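Local coordinates for protein pyridoxine 4-oxidase (PDB 4HA6) that oxidises pyridoxine to pyridoxal with the help of FAD and here holds pyridoxamine in a pocket beside the flavin, at residues N1-I6 with F243-V248; L289-L294 with V441-H446; H364-G369 with L389-D394. All coordinates share one frame; numbering follows the deposited sequence.

In the fold
Interaction 1 belongs to the FAD-binding sheet. Interactions 2 and 3 lie in the substrate-side half, their centres about 11 Å apart. The centre of interaction 1 is about 33 Å from that of interaction 2 and 38 Å from that of interaction 3. Interaction 2 is the buried one and reaches both the flavin and pyridoxamine. Interactions 1 and 3 are only partly buried. Backbone bonds and apolar contacts carry 1-6 with 243-248. Interaction 2 combines a short antiparallel pairing with carboxylate and histidine bonds. Interaction 3 is almost wholly polar and gathers around one aspartate. Interactions 2 and 3 touch: Leu289 and Gly369 are backbone partners, and Gln290 packs on Arg368.

Interaction 1. Residues N1-I6 with F243-V248; sequences NCDIVI and FADQIV
Val5 and Ile247 pair in parallel between neighbouring strands of the Rossmann-type FAD-binding sheet. Strand 4-7 is the first in sequence and lies in the middle of the five, between 28-31 and 246-249. The two short strand segments run 17° apart. Ile4 pairs with Gln246 and Ile6 with Val248. The backbone bonds form a ladder. Val248 N reaches Val5 O at 2.9 Å and is almost straight, with 175° at the hydrogen. Val5 N in turn donates to Gln246 O, and Gln246 N to Asp3 O. Asp245 N carries the ladder one step earlier, bonding Cys2 O at 3.1 Å.

The Val5 side chain leans back along the other segment rather than straight across it. Its CB lies 4.0 Å from Ala244 CB. At the tip, Val5 CG2 comes closer, 3.5 Å from Ala244 CB. With CG1 anti to the backbone N (chi1 165°), CG2 falls beside that N and turns to Ala244. Strand 227-235 covers this face, Leu231 touching Val5 and Val228 touching Ile247. The other face carries Ile4, Ile6 and Val248. There Ile4 CG2 and Val248 CG2 lie side by side, 4.0 Å apart, pointing the same way. Helix 11-20 covers them through Leu16 and Leu20. It follows a glycine-rich turn, and its first residues, Ser11 and Ala12, bind FAD.

The outer end of the contact is polar. Asp3 OD1 accepts a bond from Arg27 N, which holds that carboxylate in place. Two like charges stand close here, which would probably raise the cost of both being ionised. Asp3 OD2 stands 3.7 Å from Asp245 OD2.

Interaction 2. Residues L289-L294 with V441-H446; sequences LQDHLL and VITHHH. With PXM (4-(aminomethyl)-5-(hydroxymethyl)-2-methylpyridin-3-ol), chain J; FAD (flavin-adenine dinucleotide), chain B.
Val441 starts the second segment just after helix 430-440, and its CB packs against Leu293 CD2 at 4.0 Å. Ile442 follows as the antiparallel hydrogen-bonded partner of Leu294: each backbone N donates to the other's O. Next, Thr443 faces Leu293 as a non-hydrogen-bonded pair. Its OG1 donates to Asp291 OD2 at 2.6 Å, on the syn lone pair, and accepts from His445 N in an ST turn. Asp291 OD2 also bonds Tyr388 OH.

His444 N bonds His292 O at 2.8 Å, coming from above the carbonyl plane. Its imidazole lies between two groups. Leu294 CD1 sits over the centre of one face, 3.5 Å from the ring centroid, a CH-pi contact; His446 CE1 covers the opposite face. His444 O accepts from both O3 and N4 of pyridoxamine. His445 ND1 donates to pyridoxamine O3 at 3.1 Å, and the same ring lays a face against the flavin methyl C7M.

His446 N reaches Asp291 OD1 at 2.9 Å. The aspartate has CG opposite the backbone N (chi1 179°), which carries OD2 to Thr443 OG1 and OD1 to His446 N. With an alanine here, Thr443 OG1, Tyr388 OH and His446 N would probably lose this acceptor, leaving the His446 backbone less firmly placed. His446 ND1 and His292 ND1 are hydrogen-bonded at 2.8 Å; either could donate. His292 NE2 bonds Thr363 O, a second shell behind His446. His446 NE2 lies 2.7 Å from pyridoxamine N4, where pyridoxine carries the hydroxyl to be oxidised, consistent with the active-site histidine of GMC oxidoreductases.

Interaction 3. Residues H364-G369 with L389-D394; sequences HPTSRG and LQTGRD
Asp394 lays its carboxylate against the backbone of Pro365, Thr366 and Ser367. OD1 takes Thr366 N on its syn lone pair at 2.7 Å, with 169° at the hydrogen. OD2 takes two donors from Ser367, the backbone N at 3.0 Å and OG at 2.5 Å. Both reach it from the same face of the carboxylate plane. Three bonds from the loop therefore fix the rotation of this group. A water adds a fourth, bridging Asp394 OD1 and His364 O. Pro365 CB adds a carbon contact, 3.6 Å from Asp394 OD2.

Ser367 OG works in both directions. It donates to Asp394 and accepts from Gln390 N at 3.1 Å, with a weak bond from Thr391 N. The serine oxygen lies beside its own backbone N (chi1 -55°), which lets OG and N converge on one carboxylate oxygen. Thr391 sits at the N-cap of helix 392-409, where Asp394 lies in the first turn. The carboxylate thus stands near the helix start, which would probably favour its negative charge.

Arg368 turns back on its own loop, where NH1 bonds both Pro365 O and Ser367 O. The loop links strand 355-362 to strand 370-372. Helix 392-409 begins against it, soon after strand 383-385, and runs on to pack through Phe398 on Leu293 and Val441.

Interaction 1. Residues N1-I6 with F243-V248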
# COMPACT_ATOMS: atom_id res chain seq x y z
N ASN A 1 -3.95 15.46 -22.77
CA ASN A 1 -3.31 15.43 -24.07
C ASN A 1 -1.88 15.96 -24.04
O ASN A 1 -0.95 15.25 -23.62
CB ASN A 1 -4.14 16.21 -25.09
CG ASN A 1 -4.76 15.32 -26.14
OD1 ASN A 1 -4.91 14.11 -25.93
ND2 ASN A 1 -5.12 15.90 -27.28
N CYS A 2 -1.71 17.22 -24.45
CA CYS A 2 -0.41 17.81 -24.76
C CYS A 2 0.39 18.30 -23.54
O CYS A 2 1.62 18.21 -23.51
CB CYS A 2 -0.59 18.98 -25.73
SG CYS A 2 -1.87 18.75 -27.01
N ASP A 3 -0.29 18.84 -22.54
CA ASP A 3 0.42 19.46 -21.43
C ASP A 3 1.03 18.44 -20.47
O ASP A 3 2.22 18.48 -20.19
CB ASP A 3 -0.50 20.43 -20.68
CG ASP A 3 -0.53 21.81 -21.30
OD1 ASP A 3 -1.64 22.32 -21.55
OD2 ASP A 3 0.56 22.40 -21.51
N ILE A 4 0.20 17.53 -19.95
CA ILE A 4 0.68 16.54 -18.98
C ILE A 4 0.19 15.15 -19.30
O ILE A 4 -1.00 14.95 -19.55
CB ILE A 4 0.15 16.81 -17.56
CG1 ILE A 4 0.02 18.30 -17.28
CG2 ILE A 4 1.02 16.11 -16.50
CD1 ILE A 4 -1.14 18.60 -16.39
N VAL A 5 1.09 14.18 -19.25
CA VAL A 5 0.69 12.78 -19.39
C VAL A 5 0.91 12.04 -18.07
O VAL A 5 2.00 12.09 -17.50
CB VAL A 5 1.47 12.08 -20.51
CG1 VAL A 5 1.33 10.57 -20.39
CG2 VAL A 5 0.96 12.54 -21.87
N ILE A 6 -0.14 11.37 -17.59
CA ILE A 6 -0.05 10.55 -16.38
C ILE A 6 0.01 9.07 -16.76
O ILE A 6 -0.90 8.56 -17.45
CB ILE A 6 -1.25 10.81 -15.42
CG1 ILE A 6 -1.36 12.30 -15.09
CG2 ILE A 6 -1.14 9.98 -14.15
CD1 ILE A 6 -2.71 12.68 -14.47
N PHE A 243 3.30 12.43 -27.37
CA PHE A 243 4.12 13.57 -26.96
C PHE A 243 3.51 14.32 -25.78
O PHE A 243 2.29 14.30 -25.60
CB PHE A 243 4.33 14.51 -28.14
CG PHE A 243 5.10 13.88 -29.26
CD1 PHE A 243 6.48 14.02 -29.32
CD2 PHE A 243 4.45 13.13 -30.23
CE1 PHE A 243 7.20 13.43 -30.35
CE2 PHE A 243 5.17 12.54 -31.26
CZ PHE A 243 6.54 12.69 -31.32
N ALA A 244 4.37 14.95 -24.99
CA ALA A 244 3.94 15.64 -23.77
C ALA A 244 4.98 16.65 -23.28
O ALA A 244 6.19 16.47 -23.48
CB ALA A 244 3.66 14.64 -22.66
N ASP A 245 4.50 17.70 -22.62
CA ASP A 245 5.36 18.69 -21.99
C ASP A 245 5.84 18.23 -20.61
O ASP A 245 6.98 18.50 -20.21
CB ASP A 245 4.61 20.02 -21.85
CG ASP A 245 4.42 20.75 -23.18
OD1 ASP A 245 4.90 20.24 -24.22
OD2 ASP A 245 3.81 21.84 -23.18
N GLN A 246 4.95 17.57 -19.86
CA GLN A 246 5.29 17.06 -18.53
C GLN A 246 4.82 15.61 -18.41
O GLN A 246 3.76 15.27 -18.92
CB GLN A 246 4.63 17.90 -17.43
CG GLN A 246 4.91 19.40 -17.52
CD GLN A 246 6.35 19.73 -17.18
OE1 GLN A 246 6.93 19.12 -16.28
NE2 GLN A 246 6.93 20.70 -17.88
N ILE A 247 5.61 14.77 -17.75
CA ILE A 247 5.27 13.35 -17.60
C ILE A 247 5.31 12.98 -16.12
O ILE A 247 6.31 13.22 -15.43
CB ILE A 247 6.24 12.41 -18.39
CG1 ILE A 247 6.17 12.67 -19.90
CG2 ILE A 247 5.92 10.94 -18.09
CD1 ILE A 247 6.99 13.89 -20.39
N VAL A 248 4.21 12.43 -15.62
CA VAL A 248 4.12 12.00 -14.24
C VAL A 248 3.94 10.50 -14.25
O VAL A 248 3.02 10.00 -14.90
CB VAL A 248 2.90 12.61 -13.52
CG1 VAL A 248 2.85 12.17 -12.07
CG2 VAL A 248 2.94 14.13 -13.61

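Interaction 2. Residues L289-L294 with V441-H446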
# COMPACT_ATOMS: atom_id res chain seq x y z
N LEU A 289 13.42 -1.14 -1.67
CA LEU A 289 12.09 -1.79 -1.69
C LEU A 289 11.67 -2.24 -0.30
O LEU A 289 12.41 -2.99 0.37
CB LEU A 289 12.05 -2.99 -2.64
CG LEU A 289 10.80 -3.89 -2.50
CD1 LEU A 289 9.57 -3.16 -2.99
CD2 LEU A 289 10.92 -5.25 -3.22
N GLN A 290 10.49 -1.80 0.13
CA GLN A 290 9.94 -2.21 1.43
C GLN A 290 8.54 -2.80 1.28
O GLN A 290 7.83 -2.48 0.34
CB GLN A 290 9.86 -1.00 2.37
CG GLN A 290 11.22 -0.41 2.71
CD GLN A 290 11.11 1.02 3.17
OE1 GLN A 290 10.56 1.30 4.24
NE2 GLN A 290 11.57 1.95 2.33
N ASP A 291 8.13 -3.61 2.26
CA ASP A 291 6.77 -4.15 2.29
C ASP A 291 6.47 -4.54 3.73
O ASP A 291 7.39 -4.68 4.55
CB ASP A 291 6.64 -5.35 1.35
CG ASP A 291 5.24 -5.98 1.36
OD1 ASP A 291 4.23 -5.25 1.55
OD2 ASP A 291 5.16 -7.22 1.15
N HIS A 292 5.19 -4.67 4.07
CA HIS A 292 4.80 -5.15 5.40
C HIS A 292 4.53 -6.64 5.29
O HIS A 292 4.10 -7.12 4.24
CB HIS A 292 3.51 -4.47 5.89
CG HIS A 292 3.71 -3.11 6.50
ND1 HIS A 292 2.98 -2.01 6.11
CD2 HIS A 292 4.51 -2.70 7.51
CE1 HIS A 292 3.35 -0.96 6.83
NE2 HIS A 292 4.28 -1.35 7.69
N LEU A 293 4.79 -7.37 6.38
CA LEU A 293 4.39 -8.77 6.50
C LEU A 293 3.32 -8.93 7.58
O LEU A 293 3.27 -8.16 8.56
CB LEU A 293 5.60 -9.64 6.88
CG LEU A 293 6.64 -9.86 5.79
CD1 LEU A 293 7.91 -10.44 6.39
CD2 LEU A 293 6.06 -10.78 4.73
N LEU A 294 2.47 -9.95 7.41
CA LEU A 294 1.60 -10.41 8.49
C LEU A 294 1.79 -11.90 8.68
O LEU A 294 1.82 -12.66 7.71
CB LEU A 294 0.14 -10.11 8.17
CG LEU A 294 -0.28 -8.65 8.24
CD1 LEU A 294 -1.71 -8.45 7.76
CD2 LEU A 294 -0.11 -8.13 9.66
N VAL A 441 4.52 -16.01 7.66
CA VAL A 441 4.36 -14.64 7.16
C VAL A 441 3.90 -14.58 5.69
O VAL A 441 4.35 -15.37 4.84
CB VAL A 441 5.64 -13.78 7.36
CG1 VAL A 441 5.87 -13.45 8.85
CG2 VAL A 441 6.87 -14.45 6.75
N ILE A 442 2.99 -13.65 5.41
CA ILE A 442 2.60 -13.35 4.03
C ILE A 442 2.69 -11.84 3.82
O ILE A 442 2.78 -11.10 4.81
CB ILE A 442 1.15 -13.80 3.76
CG1 ILE A 442 0.20 -13.22 4.81
CG2 ILE A 442 1.05 -15.34 3.74
CD1 ILE A 442 -1.22 -13.73 4.67
N THR A 443 2.65 -11.37 2.57
CA THR A 443 2.67 -9.93 2.30
C THR A 443 1.40 -9.22 2.80
O THR A 443 0.28 -9.75 2.68
CB THR A 443 2.90 -9.60 0.80
OG1 THR A 443 2.80 -8.18 0.59
CG2 THR A 443 1.88 -10.28 -0.09
N HIS A 444 1.57 -8.02 3.34
CA HIS A 444 0.45 -7.20 3.78
C HIS A 444 -0.02 -6.30 2.63
O HIS A 444 -0.96 -5.53 2.81
CB HIS A 444 0.89 -6.36 4.99
CG HIS A 444 -0.23 -5.77 5.80
ND1 HIS A 444 -1.51 -5.59 5.32
CD2 HIS A 444 -0.24 -5.31 7.08
CE1 HIS A 444 -2.26 -5.04 6.27
NE2 HIS A 444 -1.51 -4.87 7.34
N HIS A 445 0.65 -6.40 1.48
CA HIS A 445 0.36 -5.72 0.27
C HIS A 445 0.73 -4.28 0.20
O HIS A 445 0.03 -3.54 -0.40
CB HIS A 445 -1.11 -5.86 -0.12
CG HIS A 445 -1.53 -7.24 -0.32
ND1 HIS A 445 -2.16 -7.91 0.59
CD2 HIS A 445 -1.27 -8.12 -1.30
CE1 HIS A 445 -2.34 -9.10 0.19
NE2 HIS A 445 -1.79 -9.23 -0.95
N HIS A 446 1.83 -3.88 0.79
CA HIS A 446 2.24 -2.48 0.84
C HIS A 446 3.63 -2.21 0.24
O HIS A 446 4.45 -1.58 0.91
CB HIS A 446 2.24 -1.99 2.30
CG HIS A 446 0.95 -2.24 3.02
ND1 HIS A 446 0.89 -2.49 4.37
CD2 HIS A 446 -0.32 -2.29 2.57
CE1 HIS A 446 -0.37 -2.70 4.72
NE2 HIS A 446 -1.12 -2.56 3.65
N1 PXM J . -5.24 -8.02 5.77
C2 PXM J . -4.46 -7.93 4.70
C2A PXM J . -3.74 -9.12 4.14
C3 PXM J . -4.35 -6.68 4.12
O3 PXM J . -3.55 -6.53 3.00
C4 PXM J . -5.02 -5.55 4.64
C5 PXM J . -5.83 -5.72 5.80
C5A PXM J . -6.65 -4.65 6.50
O5 PXM J . -6.24 -3.33 6.36
C6 PXM J . -5.91 -7.01 6.33
C4A PXM J . -4.82 -4.24 3.93
N4 PXM J . -3.45 -3.93 3.66
PA FAD B . -1.47 1.36 -8.02
O1A FAD B . -2.76 1.81 -7.34
O2A FAD B . -1.10 -0.09 -7.97
O5B FAD B . -1.57 1.84 -9.56
C5B FAD B . -0.69 1.43 -10.60
C4B FAD B . -1.50 1.54 -11.88
O4B FAD B . -0.66 1.78 -13.02
C3B FAD B . -2.26 0.25 -12.16
O3B FAD B . -3.60 0.64 -12.52
C2B FAD B . -1.53 -0.39 -13.33
O2B FAD B . -2.42 -1.16 -14.16
C1B FAD B . -0.95 0.82 -14.06
N9A FAD B . 0.33 0.57 -14.80
C8A FAD B . 1.39 -0.13 -14.36
N7A FAD B . 2.38 -0.12 -15.29
C5A FAD B . 1.96 0.60 -16.35
C6A FAD B . 2.52 1.00 -17.67
N6A FAD B . 3.78 0.62 -18.05
N1A FAD B . 1.73 1.76 -18.49
C2A FAD B . 0.49 2.15 -18.12
N3A FAD B . -0.06 1.82 -16.93
C4A FAD B . 0.60 1.06 -16.02
N1 FAD B . -3.72 -0.12 1.32
C2 FAD B . -4.39 0.40 2.36
O2 FAD B . -4.04 1.52 2.79
N3 FAD B . -5.40 -0.24 2.97
C4 FAD B . -5.83 -1.45 2.57
O4 FAD B . -6.76 -2.05 3.16
C4X FAD B . -5.14 -2.10 1.43
N5 FAD B . -5.49 -3.31 0.97
C5X FAD B . -4.85 -3.87 -0.09
C6 FAD B . -5.23 -5.13 -0.56
C7 FAD B . -4.58 -5.70 -1.65
C7M FAD B . -5.01 -7.06 -2.15
C8 FAD B . -3.48 -4.96 -2.33
C8M FAD B . -2.78 -5.58 -3.51
C9 FAD B . -3.10 -3.70 -1.87
C9A FAD B . -3.74 -3.14 -0.77
N10 FAD B . -3.36 -1.88 -0.29
C10 FAD B . -4.04 -1.33 0.81
C1' FAD B . -2.26 -1.14 -0.93
C2' FAD B . -2.74 0.01 -1.80
O2' FAD B . -3.85 -0.41 -2.62
C3' FAD B . -1.56 0.44 -2.66
O3' FAD B . -0.43 0.68 -1.81
C4' FAD B . -1.88 1.69 -3.46
O4' FAD B . -3.05 1.43 -4.26
C5' FAD B . -0.70 2.11 -4.35
O5' FAD B . -1.19 2.98 -5.36
P FAD B . -0.21 3.47 -6.53
O1P FAD B . -0.81 4.67 -7.26
O2P FAD B . 1.21 3.56 -6.00
O3P FAD B . -0.21 2.20 -7.51

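Interaction 3. Residues H364-G369 with L389-D394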
# COMPACT_ATOMS: atom_id res chain seq x y z
N HIS A 364 7.54 -1.24 11.12
CA HIS A 364 8.59 -0.50 10.43
C HIS A 364 9.80 -1.41 10.16
O HIS A 364 10.85 -1.26 10.80
CB HIS A 364 9.01 0.72 11.27
CG HIS A 364 7.88 1.65 11.57
ND1 HIS A 364 7.06 1.50 12.66
CD2 HIS A 364 7.41 2.73 10.89
CE1 HIS A 364 6.15 2.46 12.67
NE2 HIS A 364 6.33 3.21 11.59
N PRO A 365 9.67 -2.35 9.21
CA PRO A 365 10.79 -3.27 8.94
C PRO A 365 12.04 -2.51 8.49
O PRO A 365 11.93 -1.51 7.76
CB PRO A 365 10.28 -4.13 7.77
CG PRO A 365 9.14 -3.32 7.14
CD PRO A 365 8.52 -2.58 8.31
N THR A 366 13.20 -2.97 8.95
CA THR A 366 14.46 -2.34 8.57
C THR A 366 15.11 -3.05 7.40
O THR A 366 16.03 -2.50 6.82
CB THR A 366 15.47 -2.23 9.76
OG1 THR A 366 15.87 -3.53 10.19
CG2 THR A 366 14.84 -1.50 10.91
N SER A 367 14.63 -4.25 7.06
CA SER A 367 15.10 -4.92 5.84
C SER A 367 14.78 -4.08 4.60
O SER A 367 13.83 -3.29 4.60
CB SER A 367 14.49 -6.32 5.70
OG SER A 367 14.74 -7.11 6.85
N ARG A 368 15.58 -4.26 3.56
CA ARG A 368 15.42 -3.49 2.33
C ARG A 368 15.73 -4.38 1.14
O ARG A 368 16.75 -5.08 1.14
CB ARG A 368 16.34 -2.27 2.32
CG ARG A 368 16.00 -1.20 3.35
CD ARG A 368 14.66 -0.52 3.01
NE ARG A 368 14.38 0.61 3.89
CZ ARG A 368 13.88 0.50 5.12
NH1 ARG A 368 13.61 -0.69 5.64
NH2 ARG A 368 13.65 1.60 5.84
N GLY A 369 14.85 -4.39 0.15
CA GLY A 369 15.05 -5.26 -0.99
C GLY A 369 15.22 -4.51 -2.29
O GLY A 369 15.62 -3.33 -2.30
N LEU A 389 12.47 -10.43 6.37
CA LEU A 389 13.10 -10.91 7.60
C LEU A 389 14.62 -11.07 7.54
O LEU A 389 15.16 -12.05 8.07
CB LEU A 389 12.47 -12.25 8.03
CG LEU A 389 11.21 -12.21 8.91
CD1 LEU A 389 10.51 -10.85 8.89
CD2 LEU A 389 10.24 -13.33 8.55
N GLN A 390 15.32 -10.13 6.92
CA GLN A 390 16.76 -10.31 6.76
C GLN A 390 17.58 -9.67 7.90
O GLN A 390 18.76 -9.96 8.07
CB GLN A 390 17.22 -9.82 5.38
CG GLN A 390 18.30 -10.71 4.72
CD GLN A 390 17.81 -12.13 4.42
OE1 GLN A 390 17.20 -12.38 3.38
NE2 GLN A 390 18.08 -13.06 5.33
N THR A 391 16.95 -8.80 8.67
CA THR A 391 17.65 -8.13 9.74
C THR A 391 17.32 -8.78 11.08
O THR A 391 16.26 -9.40 11.24
CB THR A 391 17.29 -6.63 9.79
OG1 THR A 391 15.88 -6.47 10.05
CG2 THR A 391 17.66 -5.96 8.47
N GLY A 392 18.22 -8.65 12.04
CA GLY A 392 17.96 -9.20 13.37
C GLY A 392 16.85 -8.46 14.08
O GLY A 392 16.07 -9.06 14.85
N ARG A 393 16.76 -7.16 13.82
CA ARG A 393 15.71 -6.32 14.38
C ARG A 393 14.32 -6.79 13.91
O ARG A 393 13.40 -6.98 14.73
CB ARG A 393 15.96 -4.86 14.01
CG ARG A 393 14.93 -3.85 14.53
CD ARG A 393 14.88 -3.83 16.05
NE ARG A 393 14.51 -2.53 16.60
CZ ARG A 393 14.85 -2.12 17.82
NH1 ARG A 393 15.57 -2.92 18.60
NH2 ARG A 393 14.48 -0.93 18.26
N ASP A 394 14.18 -7.00 12.60
CA ASP A 394 12.91 -7.47 12.03
C ASP A 394 12.50 -8.82 12.63
O ASP A 394 11.32 -9.05 12.89
CB ASP A 394 13.01 -7.62 10.50
CG ASP A 394 13.00 -6.28 9.77
OD1 ASP A 394 12.95 -5.23 10.45
OD2 ASP A 394 13.05 -6.28 8.52
O HOH W 1 11.65 -3.51 12.50